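Local coordinates for extracellular sialidase/neuraminidase, putative (PDB 2XZI), which probably acts as an extracellular sialidase of beta-propeller fold that prefers Kdn, hydrolysing Kdn-containing glycosides, at residues 39-45 with 338-344. Residues are numbered along the deposited sequence; the frame is centred on the assembly and turned at random.
With KDM (deamino-alpha-neuraminic acid), chain C.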
loop_
_atom_site.group_PDB
_atom_site.type_symbol
_atom_site.label_atom_id
_atom_site.label_comp_id
_atom_site.label_asym_id
_atom_site.label_seq_id
_atom_site.Cartn_x
_atom_site.Cartn_y
_atom_site.Cartn_z
ATOM N N ARG A 39 -5.000 4.351 8.380
ATOM C CA ARG A 39 -3.651 3.814 8.147
ATOM C C ARG A 39 -3.674 2.850 6.975
ATOM O O ARG A 39 -4.741 2.499 6.470
ATOM C CB ARG A 39 -3.151 3.090 9.400
ATOM C CG ARG A 39 -2.682 4.007 10.535
ATOM C CD ARG A 39 -1.679 3.308 11.450
ATOM N NE ARG A 39 -0.521 2.917 10.667
ATOM C CZ ARG A 39 0.322 1.940 10.963
ATOM N NH1 ARG A 39 0.197 1.235 12.076
ATOM N NH2 ARG A 39 1.300 1.664 10.104
ATOM N N ILE A 40 -2.479 2.459 6.538
ATOM C CA ILE A 40 -2.318 1.360 5.581
ATOM C C ILE A 40 -2.909 1.682 4.197
ATOM O O ILE A 40 -3.867 1.045 3.757
ATOM C CB ILE A 40 -2.859 -0.003 6.137
ATOM C CG1 ILE A 40 -2.627 -0.174 7.655
ATOM C CG2 ILE A 40 -2.237 -1.160 5.379
ATOM C CD1 ILE A 40 -1.197 -0.088 8.114
ATOM N N PRO A 41 -2.332 2.685 3.512
ATOM C CA PRO A 41 -2.822 3.144 2.204
ATOM C C PRO A 41 -2.552 2.189 1.038
ATOM O O PRO A 41 -1.570 1.436 1.037
ATOM C CB PRO A 41 -2.038 4.440 1.972
ATOM C CG PRO A 41 -0.751 4.203 2.721
ATOM C CD PRO A 41 -1.211 3.519 3.986
ATOM N N ALA A 42 -3.430 2.240 0.046
ATOM C CA ALA A 42 -3.181 1.585 -1.232
ATOM C C ALA A 42 -3.827 2.447 -2.294
ATOM O O ALA A 42 -4.941 2.921 -2.083
ATOM C CB ALA A 42 -3.803 0.220 -1.241
ATOM N N VAL A 43 -3.187 2.615 -3.438
ATOM C CA VAL A 43 -3.735 3.454 -4.515
ATOM C C VAL A 43 -3.466 2.843 -5.883
ATOM O O VAL A 43 -2.371 2.303 -6.137
ATOM C CB VAL A 43 -3.206 4.919 -4.431
ATOM C CG1 VAL A 43 -1.693 4.999 -4.725
ATOM C CG2 VAL A 43 -4.013 5.859 -5.333
ATOM N N VAL A 44 -4.489 2.900 -6.737
ATOM C CA VAL A 44 -4.337 2.493 -8.126
ATOM C C VAL A 44 -5.059 3.439 -9.060
ATOM O O VAL A 44 -6.041 4.050 -8.701
ATOM C CB VAL A 44 -4.840 1.042 -8.392
ATOM C CG1 VAL A 44 -3.932 0.009 -7.685
ATOM C CG2 VAL A 44 -6.314 0.882 -8.012
ATOM N N ARG A 45 -4.542 3.546 -10.274
ATOM C CA ARG A 45 -5.240 4.213 -11.357
ATOM C C ARG A 45 -5.865 3.124 -12.221
ATOM O O ARG A 45 -5.208 2.142 -12.574
ATOM C CB ARG A 45 -4.244 5.035 -12.184
ATOM C CG ARG A 45 -4.921 5.816 -13.304
ATOM C CD ARG A 45 -3.957 6.192 -14.384
ATOM N NE ARG A 45 -3.843 5.121 -15.366
ATOM C CZ ARG A 45 -2.786 4.932 -16.152
ATOM N NH1 ARG A 45 -1.728 5.735 -16.068
ATOM N NH2 ARG A 45 -2.784 3.925 -17.013
ATOM N N TYR A 338 3.772 4.119 6.207
ATOM C CA TYR A 338 3.411 3.325 5.014
ATOM C C TYR A 338 3.043 4.230 3.842
ATOM O O TYR A 338 2.594 5.369 4.030
ATOM C CB TYR A 338 2.204 2.427 5.302
ATOM C CG TYR A 338 2.438 1.216 6.180
ATOM C CD1 TYR A 338 3.269 1.258 7.313
ATOM C CD2 TYR A 338 1.766 0.023 5.899
ATOM C CE1 TYR A 338 3.434 0.109 8.124
ATOM C CE2 TYR A 338 1.938 -1.097 6.675
ATOM C CZ TYR A 338 2.773 -1.054 7.781
ATOM O OH TYR A 338 2.917 -2.181 8.572
ATOM N N SER A 339 3.221 3.725 2.623
ATOM C CA SER A 339 2.964 4.513 1.430
ATOM C C SER A 339 2.501 3.637 0.279
ATOM O O SER A 339 2.651 2.414 0.312
ATOM C CB SER A 339 4.233 5.272 1.027
ATOM O OG SER A 339 5.237 4.347 0.622
ATOM N N SER A 340 1.940 4.283 -0.746
ATOM C CA SER A 340 1.502 3.610 -1.966
ATOM C C SER A 340 1.630 4.576 -3.126
ATOM O O SER A 340 1.332 5.761 -2.972
ATOM C CB SER A 340 0.055 3.130 -1.828
ATOM O OG SER A 340 -0.336 2.325 -2.930
ATOM N N MET A 341 2.089 4.076 -4.273
ATOM C CA MET A 341 2.207 4.911 -5.466
ATOM C C MET A 341 1.498 4.343 -6.684
ATOM O O MET A 341 1.439 3.123 -6.886
ATOM C CB MET A 341 3.684 5.109 -5.863
ATOM C CG MET A 341 4.530 5.830 -4.831
ATOM S SD MET A 341 6.218 6.023 -5.425
ATOM C CE MET A 341 6.834 4.326 -5.339
ATOM N N THR A 342 1.019 5.259 -7.512
ATOM C CA THR A 342 0.478 4.947 -8.836
ATOM C C THR A 342 0.947 6.002 -9.843
ATOM O O THR A 342 1.358 7.103 -9.473
ATOM C CB THR A 342 -1.062 4.857 -8.826
ATOM O OG1 THR A 342 -1.512 4.320 -10.080
ATOM C CG2 THR A 342 -1.674 6.228 -8.622
ATOM N N LYS A 343 0.904 5.654 -11.127
ATOM C CA LYS A 343 0.985 6.670 -12.155
ATOM C C LYS A 343 -0.394 7.260 -12.362
ATOM O O LYS A 343 -1.380 6.526 -12.352
ATOM C CB LYS A 343 1.460 6.060 -13.468
ATOM C CG LYS A 343 2.859 5.515 -13.420
ATOM C CD LYS A 343 3.345 5.119 -14.798
ATOM C CE LYS A 343 2.746 3.801 -15.243
ATOM N NZ LYS A 343 3.444 3.283 -16.448
ATOM N N THR A 344 -0.465 8.573 -12.546
ATOM C CA THR A 344 -1.734 9.234 -12.857
ATOM C C THR A 344 -1.875 9.362 -14.362
ATOM O O THR A 344 -0.906 9.180 -15.113
ATOM C CB THR A 344 -1.804 10.658 -12.269
ATOM O OG1 THR A 344 -0.838 11.495 -12.924
ATOM C CG2 THR A 344 -1.546 10.651 -10.761
HETATM C C2 KDM C . 2.332 -2.513 11.731
HETATM C C1 KDM C . 3.349 -1.379 11.693
HETATM C C3 KDM C . 1.035 -2.101 11.010
HETATM C C4 KDM C . 0.253 -3.306 10.412
HETATM C C5 KDM C . 0.683 -4.679 10.944
HETATM C C6 KDM C . 2.206 -4.855 10.723
HETATM C C7 KDM C . 2.782 -6.091 11.431
HETATM C C8 KDM C . 4.250 -6.310 11.024
HETATM C C9 KDM C . 4.845 -7.501 11.757
HETATM O O5 KDM C . -0.081 -5.743 10.320
HETATM O O1A KDM C . 2.932 -0.208 11.526
HETATM O O1B KDM C . 4.545 -1.721 11.855
HETATM O O4 KDM C . -1.132 -3.115 10.703
HETATM O O6 KDM C . 2.984 -3.691 11.163
HETATM O O7 KDM C . 2.698 -5.898 12.845
HETATM O O8 KDM C . 4.354 -6.571 9.617
HETATM O O9 KDM C . 4.155 -8.677 11.303
HETATM O O2 KDM C . 2.080 -2.729 13.124
HETATM O O HOH W 1 -0.423 1.163 -7.612
HETATM O O HOH W 2 -2.056 1.991 -10.660
#
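Carboxylate oxygen O1A of the bound deamino-alpha-neuraminic acid is gripped by both terminal nitrogens of Arg39, whose NH2 also points, edge first, at one face of the Tyr338 ring. Arg39 NH2 gives the shorter hydrogen bond to O1A (2.9 Å) and NH1 the longer (3.1 Å). The guanidinium edge meets the ring face at 90°, a cation-pi contact with CZ 4.9 Å from the Tyr338 centroid. Arginine suits the place because its NE can also form a salt bridge with Glu354 while the terminal nitrogens hold the sugar. Arg245 and Arg302 also hydrogen-bond the ligand, consistent with the arginine triad of sialidases. Tyr338 OH lies 3.0 Å from O6 of the sugar and is hydrogen-bonded to Glu229, as in the tyrosine-glutamate pair of this family. Ile40 has a side chain long enough for CD1 to rest on the ring by a CH-pi contact, 4.0 Å from the Tyr338 centroid.

Pro41 sets CD against Tyr338 CB; having no N-H, it needs no acceptor there. Ser340 is small enough to fit between the strands, and its OG, anti to its own N (chi1 -172°), takes the N-H of Val43 at 2.9 Å in a bent bond of 139°, serving where no backbone carbonyl of 338-344 does. A water then bridges the strands, donating to Val43 O (2.7 Å) and Met341 O (2.8 Å). Branching suits Val43 and Thr342: their methyls meet, while Thr342 OG1 shares a second water with Arg45 N.

The strands run almost parallel, but each hydrogen-bonds its backbone to a different sheet, 39-45 to strand 51-58 and 338-343 to strand 349-356. They are the inner edges of the first and last propeller blades, the last completed by N-terminal strand 12-18.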